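Local coordinates for transcriptional regulator, putative (PDB 3BJN), which is the C-terminal domain of a probable IclR-family DNA-binding transcription factor, apparently a negative regulator of allantoin and glyoxylate utilization operons, at residues Ala30-Pro35 with Leu41-Arg46. Numbering follows the deposited sequence.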
loop_
_atom_site.group_PDB
_atom_site.type_symbol
_atom_site.label_atom_id
_atom_site.label_comp_id
_atom_site.label_asym_id
_atom_site.label_seq_id
_atom_site.Cartn_x
_atom_site.Cartn_y
_atom_site.Cartn_z
ATOM N N ALA A 30 -2.759 9.006 4.334
ATOM C CA ALA A 30 -2.086 7.724 4.572
ATOM C C ALA A 30 -3.148 6.691 4.882
ATOM O O ALA A 30 -4.201 7.019 5.452
ATOM C CB ALA A 30 -1.111 7.840 5.744
ATOM N N ALA A 31 -2.886 5.450 4.499
ATOM C CA ALA A 31 -3.870 4.392 4.738
ATOM C C ALA A 31 -3.204 3.080 5.122
ATOM O O ALA A 31 -2.028 2.857 4.823
ATOM C CB ALA A 31 -4.703 4.171 3.504
ATOM N N TYR A 32 -3.989 2.229 5.792
ATOM C CA TYR A 32 -3.619 0.846 6.066
ATOM C C TYR A 32 -4.543 -0.034 5.257
ATOM O O TYR A 32 -5.776 0.056 5.380
ATOM C CB TYR A 32 -3.828 0.560 7.542
ATOM C CG TYR A 32 -3.511 -0.845 7.956
ATOM C CD1 TYR A 32 -2.229 -1.352 7.814
ATOM C CD2 TYR A 32 -4.501 -1.657 8.490
ATOM C CE1 TYR A 32 -1.938 -2.673 8.232
ATOM C CE2 TYR A 32 -4.227 -2.956 8.903
ATOM C CZ TYR A 32 -2.955 -3.453 8.747
ATOM O OH TYR A 32 -2.690 -4.738 9.181
HETATM N N MSE A 33 -3.907 -0.840 4.435
HETATM C CA MSE A 33 -4.585 -1.731 3.484
HETATM C C MSE A 33 -4.360 -3.176 3.876
HETATM O O MSE A 33 -3.290 -3.521 4.388
HETATM C CB MSE A 33 -3.981 -1.522 2.092
HETATM C CG MSE A 33 -3.619 -0.062 1.765
HETATM SE SE MSE A 33 -5.330 0.794 1.313
HETATM C CE MSE A 33 -5.367 -0.096 -0.341
ATOM N N VAL A 34 -5.339 -4.040 3.609
ATOM C CA VAL A 34 -5.116 -5.472 3.832
ATOM C C VAL A 34 -5.608 -6.245 2.632
ATOM O O VAL A 34 -6.543 -5.820 1.935
ATOM C CB VAL A 34 -5.746 -6.048 5.122
ATOM C CG1 VAL A 34 -5.158 -5.371 6.361
ATOM C CG2 VAL A 34 -7.265 -5.980 5.072
ATOM N N PRO A 35 -4.937 -7.370 2.342
ATOM C CA PRO A 35 -5.371 -8.166 1.191
ATOM C C PRO A 35 -6.570 -9.030 1.554
ATOM O O PRO A 35 -6.572 -9.653 2.625
ATOM C CB PRO A 35 -4.132 -9.003 0.869
ATOM C CG PRO A 35 -3.370 -9.134 2.165
ATOM C CD PRO A 35 -3.736 -7.937 3.018
ATOM N N LEU A 41 -8.283 -4.079 0.576
ATOM C CA LEU A 41 -9.277 -3.357 1.355
ATOM C C LEU A 41 -8.626 -2.198 2.132
ATOM O O LEU A 41 -7.629 -2.393 2.817
ATOM C CB LEU A 41 -9.960 -4.316 2.335
ATOM C CG LEU A 41 -10.907 -3.654 3.328
ATOM C CD1 LEU A 41 -12.167 -3.128 2.628
ATOM C CD2 LEU A 41 -11.291 -4.635 4.425
ATOM N N CYS A 42 -9.207 -1.011 2.040
ATOM C CA CYS A 42 -8.709 0.094 2.851
ATOM C C CYS A 42 -9.356 0.025 4.240
ATOM O O CYS A 42 -10.547 0.312 4.392
ATOM C CB CYS A 42 -9.003 1.407 2.163
ATOM S SG CYS A 42 -8.367 2.797 3.119
ATOM N N VAL A 43 -8.586 -0.391 5.238
ATOM C CA VAL A 43 -9.138 -0.622 6.571
ATOM C C VAL A 43 -9.172 0.651 7.423
ATOM O O VAL A 43 -10.109 0.879 8.213
ATOM C CB VAL A 43 -8.350 -1.732 7.298
ATOM C CG1 VAL A 43 -8.743 -1.844 8.765
ATOM C CG2 VAL A 43 -8.598 -3.078 6.595
ATOM N N SER A 44 -8.159 1.492 7.251
ATOM C CA SER A 44 -8.093 2.732 8.008
ATOM C C SER A 44 -7.425 3.780 7.133
ATOM O O SER A 44 -6.466 3.480 6.438
ATOM C CB SER A 44 -7.305 2.535 9.296
ATOM O OG SER A 44 -7.317 3.738 10.091
ATOM N N GLN A 45 -7.963 4.999 7.151
ATOM C CA GLN A 45 -7.444 6.049 6.284
ATOM C C GLN A 45 -7.520 7.397 6.970
ATOM O O GLN A 45 -8.531 7.699 7.621
ATOM C CB GLN A 45 -8.274 6.104 5.017
ATOM C CG GLN A 45 -7.776 7.083 3.959
ATOM C CD GLN A 45 -8.702 7.102 2.779
ATOM O OE1 GLN A 45 -9.879 7.442 2.919
ATOM N NE2 GLN A 45 -8.212 6.691 1.627
ATOM N N ARG A 46 -6.486 8.210 6.793
ATOM C CA ARG A 46 -6.452 9.542 7.406
ATOM C C ARG A 46 -7.329 10.592 6.705
ATOM O O ARG A 46 -7.869 11.491 7.339
ATOM C CB ARG A 46 -4.999 10.022 7.579
ATOM C CG ARG A 46 -4.251 9.243 8.522
ATOM C CD ARG A 46 -4.791 9.411 9.840
ATOM N NE ARG A 46 -4.796 10.812 10.215
ATOM C CZ ARG A 46 -5.201 11.227 11.400
ATOM N NH1 ARG A 46 -5.620 10.336 12.277
ATOM N NH2 ARG A 46 -5.175 12.520 11.714
#
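V34, in one of two conformers, and V43 meet through their methyl groups, CG2 of V34 lying 3.5 Å from CG2 of V43. L41 runs beside V34 on the same face of the sheet, and V43 likewise flanks Y32, its CB 4.0 Å from CD2 of the ring. With CG of Y32 anti to the backbone N (chi1 179°), the ring leaves the sheet on the V43 side and leans toward the V34 end of its strand; V15 of helix 12-26 and I138 also touch it. On the other face, selenomethionine M33 bends at chi2 and chi3 and places SE beside C42, 3.8 Å from its CB. SG of C42 reaches diagonally across to CB of A31 on the neighbouring strand and also touches the selenium, the three forming a triangle.

Between the two faces, main-chain hydrogen bonds join the strands. V34 and L41 exchange two bonds, N of L41 lying 2.8 Å from O of V34. Further along, O of Y32 takes two donors: V43 N at 2.8 Å, and S44 N more weakly at 3.4 Å. N of Y32 returns a bond to O of S44, and the CA-H of A31 also approaches that oxygen. At the polar end, N of R46 meets O of A30 at 2.9 Å in a nearly straight bond (N-H...O 167°). In one conformer the R46 side chain turns away, its NE bonding Q23 of helix 12-26, while NE2 of Q45 is held by the backbone carbonyl of F56. Because V43 and S44 together face Y32, the register slips by one residue: a classic beta bulge in the antiparallel hairpin of strands 29-36 and 39-45, within the helix-flanked sheet of the GAF-like IclR C-terminal domain.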